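Local atomic coordinates of outer membrane protein YopM (Yersinia pestis, PDB entry 1JL5), a protein that is a leucine-rich-repeat virulence effector that probably alters host cell physiology to promote bacterial survival in host tissues. Residues 38-41 with 42-45; 49-52 with 53-56; 58-61 with 62-66; 282-286 with 287-291. All coordinates share one frame; numbering follows the deposited sequence.

Interaction 1 (38-41 with 42-45)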
loop_
_atom_site.group_PDB
_atom_site.type_symbol
_atom_site.label_atom_id
_atom_site.label_comp_id
_atom_site.label_asym_id
_atom_site.label_seq_id
_atom_site.Cartn_x
_atom_site.Cartn_y
_atom_site.Cartn_z
ATOM N N GLU A 38 -0.815 12.253 -54.122
ATOM C CA GLU A 38 -2.173 12.017 -53.681
ATOM C C GLU A 38 -2.152 11.558 -52.227
ATOM O O GLU A 38 -2.972 11.990 -51.426
ATOM C CB GLU A 38 -2.845 10.972 -54.567
ATOM C CG GLU A 38 -3.116 11.484 -55.967
ATOM C CD GLU A 38 -3.845 10.477 -56.818
ATOM O OE1 GLU A 38 -3.283 9.398 -57.066
ATOM O OE2 GLU A 38 -4.983 10.768 -57.236
ATOM N N TYR A 39 -1.209 10.691 -51.878
ATOM C CA TYR A 39 -1.121 10.238 -50.495
ATOM C C TYR A 39 -0.733 11.404 -49.608
ATOM O O TYR A 39 -1.377 11.659 -48.592
ATOM C CB TYR A 39 -0.093 9.118 -50.350
ATOM C CG TYR A 39 -0.638 7.785 -50.767
ATOM C CD1 TYR A 39 -1.687 7.196 -50.066
ATOM C CD2 TYR A 39 -0.138 7.124 -51.884
ATOM C CE1 TYR A 39 -2.224 5.985 -50.468
ATOM C CE2 TYR A 39 -0.668 5.913 -52.293
ATOM C CZ TYR A 39 -1.710 5.350 -51.582
ATOM O OH TYR A 39 -2.236 4.146 -51.980
ATOM N N TYR A 40 0.315 12.116 -50.006
ATOM C CA TYR A 40 0.782 13.261 -49.242
ATOM C C TYR A 40 -0.346 14.225 -48.977
ATOM O O TYR A 40 -0.548 14.675 -47.854
ATOM C CB TYR A 40 1.856 14.031 -49.998
ATOM C CG TYR A 40 3.125 13.282 -50.270
ATOM C CD1 TYR A 40 3.474 12.147 -49.536
ATOM C CD2 TYR A 40 4.018 13.748 -51.230
ATOM C CE1 TYR A 40 4.686 11.503 -49.756
ATOM C CE2 TYR A 40 5.221 13.118 -51.454
ATOM C CZ TYR A 40 5.553 12.000 -50.718
ATOM O OH TYR A 40 6.765 11.404 -50.948
ATOM N N ASN A 41 -1.072 14.554 -50.035
ATOM C CA ASN A 41 -2.163 15.497 -49.927
ATOM C C ASN A 41 -3.304 14.920 -49.130
ATOM O O ASN A 41 -3.941 15.624 -48.357
ATOM C CB ASN A 41 -2.616 15.915 -51.320
ATOM C CG ASN A 41 -1.562 16.722 -52.038
ATOM O OD1 ASN A 41 -0.441 16.845 -51.554
ATOM N ND2 ASN A 41 -1.909 17.276 -53.191
ATOM N N ALA A 42 -3.569 13.636 -49.318
ATOM C CA ALA A 42 -4.638 13.001 -48.567
ATOM C C ALA A 42 -4.221 13.091 -47.104
ATOM O O ALA A 42 -5.020 13.421 -46.230
ATOM C CB ALA A 42 -4.788 11.546 -48.989
ATOM N N TRP A 43 -2.945 12.833 -46.855
ATOM C CA TRP A 43 -2.419 12.866 -45.502
ATOM C C TRP A 43 -2.373 14.263 -44.913
ATOM O O TRP A 43 -2.674 14.452 -43.736
ATOM C CB TRP A 43 -1.038 12.223 -45.471
ATOM C CG TRP A 43 -1.105 10.788 -45.858
ATOM C CD1 TRP A 43 -2.195 9.973 -45.763
ATOM C CD2 TRP A 43 -0.042 9.982 -46.366
ATOM N NE1 TRP A 43 -1.876 8.708 -46.178
ATOM C CE2 TRP A 43 -0.560 8.682 -46.553
ATOM C CE3 TRP A 43 1.298 10.225 -46.678
ATOM C CZ2 TRP A 43 0.216 7.630 -47.041
ATOM C CZ3 TRP A 43 2.070 9.178 -47.162
ATOM C CH2 TRP A 43 1.526 7.897 -47.338
ATOM N N SER A 44 -2.000 15.243 -45.727
ATOM C CA SER A 44 -1.948 16.610 -45.245
ATOM C C SER A 44 -3.358 17.085 -44.965
ATOM O O SER A 44 -3.583 17.855 -44.039
ATOM C CB SER A 44 -1.271 17.510 -46.273
ATOM O OG SER A 44 0.102 17.165 -46.359
ATOM N N GLU A 45 -4.312 16.617 -45.763
ATOM C CA GLU A 45 -5.702 17.002 -45.569
ATOM C C GLU A 45 -6.142 16.398 -44.243
ATOM O O GLU A 45 -6.771 17.053 -43.412
ATOM C CB GLU A 45 -6.563 16.459 -46.707
ATOM C CG GLU A 45 -8.023 16.883 -46.654
ATOM C CD GLU A 45 -8.192 18.387 -46.502
ATOM O OE1 GLU A 45 -7.386 19.148 -47.083
ATOM O OE2 GLU A 45 -9.144 18.809 -45.806
#

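Interaction 2 (49-52 with 53-56)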
loop_
_atom_site.group_PDB
_atom_site.type_symbol
_atom_site.label_atom_id
_atom_site.label_comp_id
_atom_site.label_asym_id
_atom_site.label_seq_id
_atom_site.Cartn_x
_atom_site.Cartn_y
_atom_site.Cartn_z
ATOM N N ASN A 49 -7.232 18.161 -40.731
ATOM C CA ASN A 49 -8.509 17.853 -40.109
ATOM C C ASN A 49 -8.340 17.409 -38.678
ATOM O O ASN A 49 -9.306 17.024 -38.023
ATOM C CB ASN A 49 -9.243 16.769 -40.888
ATOM C CG ASN A 49 -9.620 17.217 -42.272
ATOM O OD1 ASN A 49 -9.743 18.413 -42.532
ATOM N ND2 ASN A 49 -9.821 16.261 -43.171
ATOM N N ALA A 50 -7.107 17.448 -38.196
ATOM C CA ALA A 50 -6.850 17.060 -36.825
ATOM C C ALA A 50 -7.750 17.902 -35.938
ATOM O O ALA A 50 -7.700 19.132 -35.984
ATOM C CB ALA A 50 -5.411 17.314 -36.477
ATOM N N PRO A 51 -8.607 17.254 -35.137
ATOM C CA PRO A 51 -9.487 18.031 -34.262
ATOM C C PRO A 51 -8.611 18.997 -33.479
ATOM O O PRO A 51 -7.696 18.582 -32.772
ATOM C CB PRO A 51 -10.113 16.962 -33.380
ATOM C CG PRO A 51 -10.203 15.789 -34.314
ATOM C CD PRO A 51 -8.849 15.810 -34.983
ATOM N N PRO A 52 -8.867 20.303 -33.610
ATOM C CA PRO A 52 -8.055 21.281 -32.887
ATOM C C PRO A 52 -8.032 21.040 -31.381
ATOM O O PRO A 52 -9.063 20.764 -30.768
ATOM C CB PRO A 52 -8.700 22.613 -33.268
ATOM C CG PRO A 52 -10.133 22.239 -33.503
ATOM C CD PRO A 52 -10.008 20.953 -34.279
ATOM N N GLY A 53 -6.838 21.123 -30.802
ATOM C CA GLY A 53 -6.689 20.932 -29.370
ATOM C C GLY A 53 -6.682 19.496 -28.878
ATOM O O GLY A 53 -6.398 19.252 -27.703
ATOM N N ASN A 54 -6.986 18.538 -29.749
ATOM C CA ASN A 54 -7.000 17.150 -29.318
ATOM C C ASN A 54 -5.634 16.491 -29.258
ATOM O O ASN A 54 -5.531 15.271 -29.176
ATOM C CB ASN A 54 -7.945 16.321 -30.185
ATOM C CG ASN A 54 -9.394 16.503 -29.787
ATOM O OD1 ASN A 54 -10.235 15.647 -30.057
ATOM N ND2 ASN A 54 -9.695 17.628 -29.141
ATOM N N GLY A 55 -4.588 17.304 -29.290
ATOM C CA GLY A 55 -3.238 16.782 -29.202
ATOM C C GLY A 55 -2.881 15.707 -30.204
ATOM O O GLY A 55 -1.880 15.011 -30.037
ATOM N N GLU A 56 -3.693 15.555 -31.242
ATOM C CA GLU A 56 -3.391 14.557 -32.250
ATOM C C GLU A 56 -2.116 14.983 -32.945
ATOM O O GLU A 56 -1.971 16.127 -33.364
ATOM C CB GLU A 56 -4.532 14.443 -33.250
ATOM C CG GLU A 56 -5.826 14.028 -32.604
ATOM C CD GLU A 56 -6.771 13.396 -33.580
ATOM O OE1 GLU A 56 -6.287 12.732 -34.518
ATOM O OE2 GLU A 56 -7.994 13.544 -33.399
HETATM O O HOH W 1 -5.518 17.334 -32.618
#

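Interaction 3 (58-61 with 62-66)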
loop_
_atom_site.group_PDB
_atom_site.type_symbol
_atom_site.label_atom_id
_atom_site.label_comp_id
_atom_site.label_asym_id
_atom_site.label_seq_id
_atom_site.Cartn_x
_atom_site.Cartn_y
_atom_site.Cartn_z
ATOM N N ARG A 58 -0.849 14.440 -35.872
ATOM C CA ARG A 58 -0.998 14.058 -37.257
ATOM C C ARG A 58 0.215 14.463 -38.067
ATOM O O ARG A 58 0.568 13.790 -39.027
ATOM C CB ARG A 58 -2.267 14.673 -37.821
ATOM C CG ARG A 58 -3.466 14.251 -37.023
ATOM C CD ARG A 58 -4.732 14.341 -37.817
ATOM N NE ARG A 58 -5.834 13.746 -37.076
ATOM C CZ ARG A 58 -7.059 13.599 -37.563
ATOM N NH1 ARG A 58 -7.330 14.006 -38.796
ATOM N NH2 ARG A 58 -8.009 13.050 -36.819
ATOM N N GLU A 59 0.868 15.549 -37.675
ATOM C CA GLU A 59 2.046 15.973 -38.410
ATOM C C GLU A 59 3.074 14.859 -38.364
ATOM O O GLU A 59 3.646 14.485 -39.385
ATOM C CB GLU A 59 2.644 17.240 -37.812
ATOM C CG GLU A 59 3.925 17.657 -38.508
ATOM C CD GLU A 59 4.407 19.010 -38.054
ATOM O OE1 GLU A 59 3.580 19.941 -38.032
ATOM O OE2 GLU A 59 5.606 19.152 -37.727
ATOM N N MET A 60 3.303 14.328 -37.168
ATOM C CA MET A 60 4.256 13.242 -37.008
ATOM C C MET A 60 3.734 12.041 -37.777
ATOM O O MET A 60 4.487 11.349 -38.459
ATOM C CB MET A 60 4.410 12.873 -35.533
ATOM C CG MET A 60 5.331 11.681 -35.298
ATOM S SD MET A 60 7.055 12.028 -35.704
ATOM C CE MET A 60 7.178 11.406 -37.371
ATOM N N ALA A 61 2.435 11.797 -37.660
ATOM C CA ALA A 61 1.822 10.682 -38.357
ATOM C C ALA A 61 2.058 10.841 -39.853
ATOM O O ALA A 61 2.532 9.921 -40.516
ATOM C CB ALA A 61 0.335 10.634 -38.061
ATOM N N VAL A 62 1.730 12.015 -40.382
ATOM C CA VAL A 62 1.924 12.268 -41.804
ATOM C C VAL A 62 3.380 12.034 -42.142
ATOM O O VAL A 62 3.706 11.432 -43.158
ATOM C CB VAL A 62 1.547 13.704 -42.181
ATOM C CG1 VAL A 62 1.957 13.982 -43.617
ATOM C CG2 VAL A 62 0.050 13.902 -42.012
ATOM N N SER A 63 4.258 12.506 -41.271
ATOM C CA SER A 63 5.682 12.324 -41.476
ATOM C C SER A 63 5.989 10.832 -41.556
ATOM O O SER A 63 6.760 10.393 -42.406
ATOM C CB SER A 63 6.461 12.955 -40.326
ATOM O OG SER A 63 7.846 12.726 -40.487
ATOM N N ARG A 64 5.377 10.056 -40.664
ATOM C CA ARG A 64 5.584 8.610 -40.636
ATOM C C ARG A 64 4.983 8.026 -41.906
ATOM O O ARG A 64 5.582 7.181 -42.566
ATOM C CB ARG A 64 4.881 7.986 -39.427
ATOM C CG ARG A 64 5.249 8.577 -38.070
ATOM C CD ARG A 64 6.571 8.055 -37.559
ATOM N NE ARG A 64 6.894 8.602 -36.242
ATOM C CZ ARG A 64 6.239 8.313 -35.121
ATOM N NH1 ARG A 64 5.216 7.470 -35.140
ATOM N NH2 ARG A 64 6.604 8.879 -33.977
ATOM N N LEU A 65 3.782 8.484 -42.233
ATOM C CA LEU A 65 3.083 8.017 -43.420
ATOM C C LEU A 65 3.928 8.245 -44.659
ATOM O O LEU A 65 4.142 7.336 -45.460
ATOM C CB LEU A 65 1.755 8.756 -43.557
ATOM C CG LEU A 65 0.675 8.304 -42.579
ATOM C CD1 LEU A 65 -0.395 9.367 -42.452
ATOM C CD2 LEU A 65 0.093 6.984 -43.068
ATOM N N ARG A 66 4.408 9.471 -44.806
ATOM C CA ARG A 66 5.224 9.837 -45.950
ATOM C C ARG A 66 6.478 8.990 -45.999
ATOM O O ARG A 66 6.793 8.392 -47.029
ATOM C CB ARG A 66 5.598 11.315 -45.872
ATOM C CG ARG A 66 4.407 12.246 -45.863
ATOM C CD ARG A 66 4.877 13.675 -45.805
ATOM N NE ARG A 66 5.725 13.975 -46.952
ATOM C CZ ARG A 66 5.372 14.779 -47.948
ATOM N NH1 ARG A 66 4.187 15.374 -47.938
ATOM N NH2 ARG A 66 6.207 14.980 -48.954
#

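Interaction 4 (282-286 with 287-291)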
loop_
_atom_site.group_PDB
_atom_site.type_symbol
_atom_site.label_atom_id
_atom_site.label_comp_id
_atom_site.label_asym_id
_atom_site.label_seq_id
_atom_site.Cartn_x
_atom_site.Cartn_y
_atom_site.Cartn_z
ATOM N N LEU A 282 4.418 -22.424 -8.953
ATOM C CA LEU A 282 3.144 -22.846 -8.431
ATOM C C LEU A 282 2.522 -21.780 -7.555
ATOM O O LEU A 282 3.071 -21.393 -6.529
ATOM C CB LEU A 282 3.309 -24.130 -7.627
ATOM C CG LEU A 282 2.042 -24.701 -6.995
ATOM C CD1 LEU A 282 1.019 -25.020 -8.076
ATOM C CD2 LEU A 282 2.400 -25.942 -6.205
ATOM N N ASP A 283 1.370 -21.293 -7.971
ATOM C CA ASP A 283 0.688 -20.312 -7.168
ATOM C C ASP A 283 -0.654 -20.907 -6.822
ATOM O O ASP A 283 -1.529 -21.016 -7.668
ATOM C CB ASP A 283 0.482 -19.005 -7.918
ATOM C CG ASP A 283 -0.067 -17.919 -7.020
ATOM O OD1 ASP A 283 -0.813 -18.254 -6.077
ATOM O OD2 ASP A 283 0.235 -16.738 -7.252
ATOM N N VAL A 284 -0.793 -21.317 -5.572
ATOM C CA VAL A 284 -2.038 -21.889 -5.098
ATOM C C VAL A 284 -2.504 -21.002 -3.965
ATOM O O VAL A 284 -3.257 -21.422 -3.095
ATOM C CB VAL A 284 -1.826 -23.325 -4.593
ATOM C CG1 VAL A 284 -1.449 -24.220 -5.760
ATOM C CG2 VAL A 284 -0.731 -23.349 -3.535
ATOM N N SER A 285 -2.039 -19.760 -3.984
ATOM C CA SER A 285 -2.405 -18.818 -2.949
ATOM C C SER A 285 -3.904 -18.612 -3.018
ATOM O O SER A 285 -4.532 -18.834 -4.055
ATOM C CB SER A 285 -1.694 -17.484 -3.160
ATOM O OG SER A 285 -2.164 -16.854 -4.331
ATOM N N GLU A 286 -4.471 -18.200 -1.899
ATOM C CA GLU A 286 -5.897 -17.952 -1.818
ATOM C C GLU A 286 -6.751 -19.113 -2.245
ATOM O O GLU A 286 -7.694 -18.965 -3.009
ATOM C CB GLU A 286 -6.280 -16.733 -2.635
ATOM C CG GLU A 286 -5.968 -15.439 -1.934
ATOM C CD GLU A 286 -6.495 -14.263 -2.704
ATOM O OE1 GLU A 286 -7.718 -14.197 -2.936
ATOM O OE2 GLU A 286 -5.687 -13.406 -3.087
ATOM N N ASN A 287 -6.390 -20.290 -1.778
ATOM C CA ASN A 287 -7.208 -21.434 -2.045
ATOM C C ASN A 287 -7.549 -21.890 -0.662
ATOM O O ASN A 287 -7.499 -21.090 0.270
ATOM C CB ASN A 287 -6.445 -22.464 -2.855
ATOM C CG ASN A 287 -6.576 -22.204 -4.325
ATOM O OD1 ASN A 287 -7.578 -22.565 -4.930
ATOM N ND2 ASN A 287 -5.590 -21.534 -4.906
ATOM N N ILE A 288 -7.891 -23.148 -0.489
ATOM C CA ILE A 288 -8.246 -23.563 0.844
ATOM C C ILE A 288 -7.419 -24.735 1.286
ATOM O O ILE A 288 -7.912 -25.692 1.870
ATOM C CB ILE A 288 -9.750 -23.855 0.926
ATOM C CG1 ILE A 288 -10.142 -24.975 -0.035
ATOM C CG2 ILE A 288 -10.513 -22.599 0.539
ATOM C CD1 ILE A 288 -11.610 -25.373 0.086
ATOM N N PHE A 289 -6.133 -24.641 0.989
ATOM C CA PHE A 289 -5.195 -25.672 1.373
ATOM C C PHE A 289 -4.963 -25.556 2.861
ATOM O O PHE A 289 -4.709 -24.466 3.372
ATOM C CB PHE A 289 -3.877 -25.476 0.635
ATOM C CG PHE A 289 -3.957 -25.813 -0.809
ATOM C CD1 PHE A 289 -3.878 -27.135 -1.227
ATOM C CD2 PHE A 289 -4.149 -24.817 -1.757
ATOM C CE1 PHE A 289 -3.997 -27.458 -2.572
ATOM C CE2 PHE A 289 -4.269 -25.131 -3.099
ATOM C CZ PHE A 289 -4.191 -26.456 -3.507
ATOM N N SER A 290 -5.078 -26.672 3.560
ATOM C CA SER A 290 -4.840 -26.681 4.995
ATOM C C SER A 290 -3.373 -27.055 5.141
ATOM O O SER A 290 -2.797 -27.021 6.226
ATOM C CB SER A 290 -5.740 -27.708 5.677
ATOM O OG SER A 290 -5.634 -28.958 5.032
ATOM N N GLY A 291 -2.772 -27.398 4.013
ATOM C CA GLY A 291 -1.372 -27.751 3.996
ATOM C C GLY A 291 -0.958 -28.120 2.589
ATOM O O GLY A 291 -1.777 -28.167 1.678
#

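Interaction 1 (38-41 with 42-45)
Tyr39 and Trp43, one helical turn apart, make the main aromatic contact here. Tyr39 CB sits over the six-membered ring of Trp43, 3.6 Å from its centroid and 11° off the ring normal, so the methylene forms a well-centred CH-pi contact. The phenol ring beyond it is neither stacked on the indole nor set edge-to-face: the two planes meet at 34°, and Tyr39 CD1 comes to 3.6 Å from Trp43 CZ2. CG of Tyr39 lies anti to its own carbonyl carbon (chi1 -80°), which leads the ring on past the indole while CB stays above it. Tyr40 meets the same indole more loosely, with Trp43 CZ3 at the edge of its ring and 4.1 Å from Tyr40 CD1.

Beneath the side chains run ordinary i to i+4 alpha-helical bonds: Ala42 N to Glu38 O at 2.7 Å, Ser44 N to Tyr40 O at 2.6 Å and Glu45 N to Asn41 O at 2.8 Å.

The polar ends turn to partners elsewhere: Tyr40 OH to Asp70, Trp43 NE1 to the carbonyl of Glu88, and Glu45 to Arg48 in a salt bridge. Helix 36-48 is the first arm of an antiparallel helical hairpin. Tyr39, Tyr40 and Trp43 all pack on Leu69 of helix 58-71, Trp43 also reaches Leu65, and the loop at Pro87 and Glu88 covers the aromatic cluster from the repeat side.

Interaction 2 (49-52 with 53-56)
Asn54 folds back onto Pro51, its amide resting against CB of the proline ring. CG of Asn54 is anti to its carbonyl carbon (chi1 -79°), which swings the amide toward the proline, and OD1 ends 3.6 Å from Pro51 CB. The Asn54 CB methylene rests at 3.4 Å from Pro51 O. That same carbonyl receives the backbone bond of the bend, Asn54 N to Pro51 O at 3.1 Å. Residues Pro51 to Asn54 thus form a type II beta turn with the classical Pro-Gly pair at its corners: the ring of Pro52 holds the first corner near its required phi, and Gly53 takes the positive phi of the second (79°), a region that favours glycine. One water bridges the open end of the bend, donating to Pro51 O and accepting from Glu56 N at 2.9 Å.

Glu56 returns the chain past the prolines. Ala50 CB and Glu56 CB meet loosely at 4.4 Å, and beyond them the extended glutamate crosses Pro51 obliquely, bringing its carboxylate to the CG-CD side of the ring; how closely it approaches CD is doubtful. The carboxylate is fixed from elsewhere, OE1 by a salt bridge to Arg58 and OE2 by Ser84. Asn54 also packs on Pro337 of a neighbouring subunit, whose Arg338 donates to Gly55 O.

Interaction 3 (58-61 with 62-66)
Four consecutive i to i+4 bonds carry the backbone from Arg58–Ala61 to Val62–Leu65 as regular alpha helix, and they are straightest for Val62 N to Arg58 O (171°) and for Leu65 N to Ala61 O, 2.6 Å apart. The side-chain contact belongs mainly to Met60 and Arg64, one turn apart. Met60 bends at both chi2 and chi3, curling its thioether back toward the helix. CG then lies 3.2 Å above one face of the Arg64 guanidinium, off toward its rim, and SD stands 3.5 Å from Arg64 NE. The terminal methyl goes further, packing tightly at 3.0 Å from Arg64 NE and 3.4 Å from Ser63 OG; its chi3 of -96° is away from a staggered value, consistent with some strain in the curl. Arg64 answers with a bend of its own at chi2 (-79°), which turns one face of the guanidinium to the methionine.

Helix 58-71 is the second arm of the N-terminal helical hairpin that adjoins the leucine-rich repeats, and Arg64 helps tie it to them: NH1 donates to the carbonyl of Glu77 in the first strand, 75-77. On other faces of the helix the branched residues lie against the backbone of the preceding turn. Val62 CG2 is 3.0 Å from Arg58 O, and Leu65 CG is 3.2 Å from Ala61 O. Ala61 faces Trp46 of helix 36-48, Leu65 touches Trp43 of that helix as well as Leu76, and the side chain of Glu59 comes within about 3 Å of a bound calcium ion.

Interaction 4 (282-286 with 287-291)
Val284 O is gripped by two asparagine side chains, ND2 of Asn287 three residues on and ND2 of Asn307 in the following repeat. The bond from Asn287 ND2 is 3.0 Å long and reasonably straight (158°). It is nevertheless lopsided: the oxygen lies close to the amide plane of Asn287, whereas the nitrogen approaches from above the plane of the Val284 carbonyl rather than along a lone pair. ND2 also donates to Val264 O of the preceding repeat, and OD1 accepts from Leu269 N. With both ends engaged, the rotation of this buried amide is fixed.

Val284 packs against Phe289. The contact is made by CB itself, 3.4 Å from Phe289 CE2, with both methyls at 4.0 Å from the same carbon, and the two side chains cross at about a right angle. At the end of strand 281-283, Asp283 OD1 accepts from Ser285 N at 2.9 Å and from Ser285 OG at 2.6 Å. The first of these bonds defines an Asx turn. Glu286, in a salt bridge with Arg265, lies next to the calcium-binding Asp266, and its OE1 accepts from Asn326 of a neighbouring subunit.

Leu282, Val284 and Asn287 match the LxLxxN core of a leucine-rich repeat, with Val284 in the second leucine position. Asn287 belongs, with Asn267 and Asn307, to the row of asparagines whose amides bond backbone groups of neighbouring repeats and hold the turn after each strand.

Overall arrangement
Interactions 1, 2 and 3 follow one another along the chain and build a single N-terminal unit. Interaction 1 lies on helix 36-48, interaction 2 in the loop after it, and interaction 3 on helix 58-71. The centres of interactions 1 and 3 are about 10 Å apart, and their helices touch through Trp43 and Leu65 and through Tyr40 and Arg66; interaction 2 meets interaction 3 where Ala50 and Pro51 lie on Arg58. Interaction 4 comes far later, in the eleventh repeat, its centre about 51 to 59 Å from the others and across the chain's centre. The helical hairpin adjoins the first repeats at one end of the elongated molecule, while interaction 4 belongs to the repeats near the calcium sites.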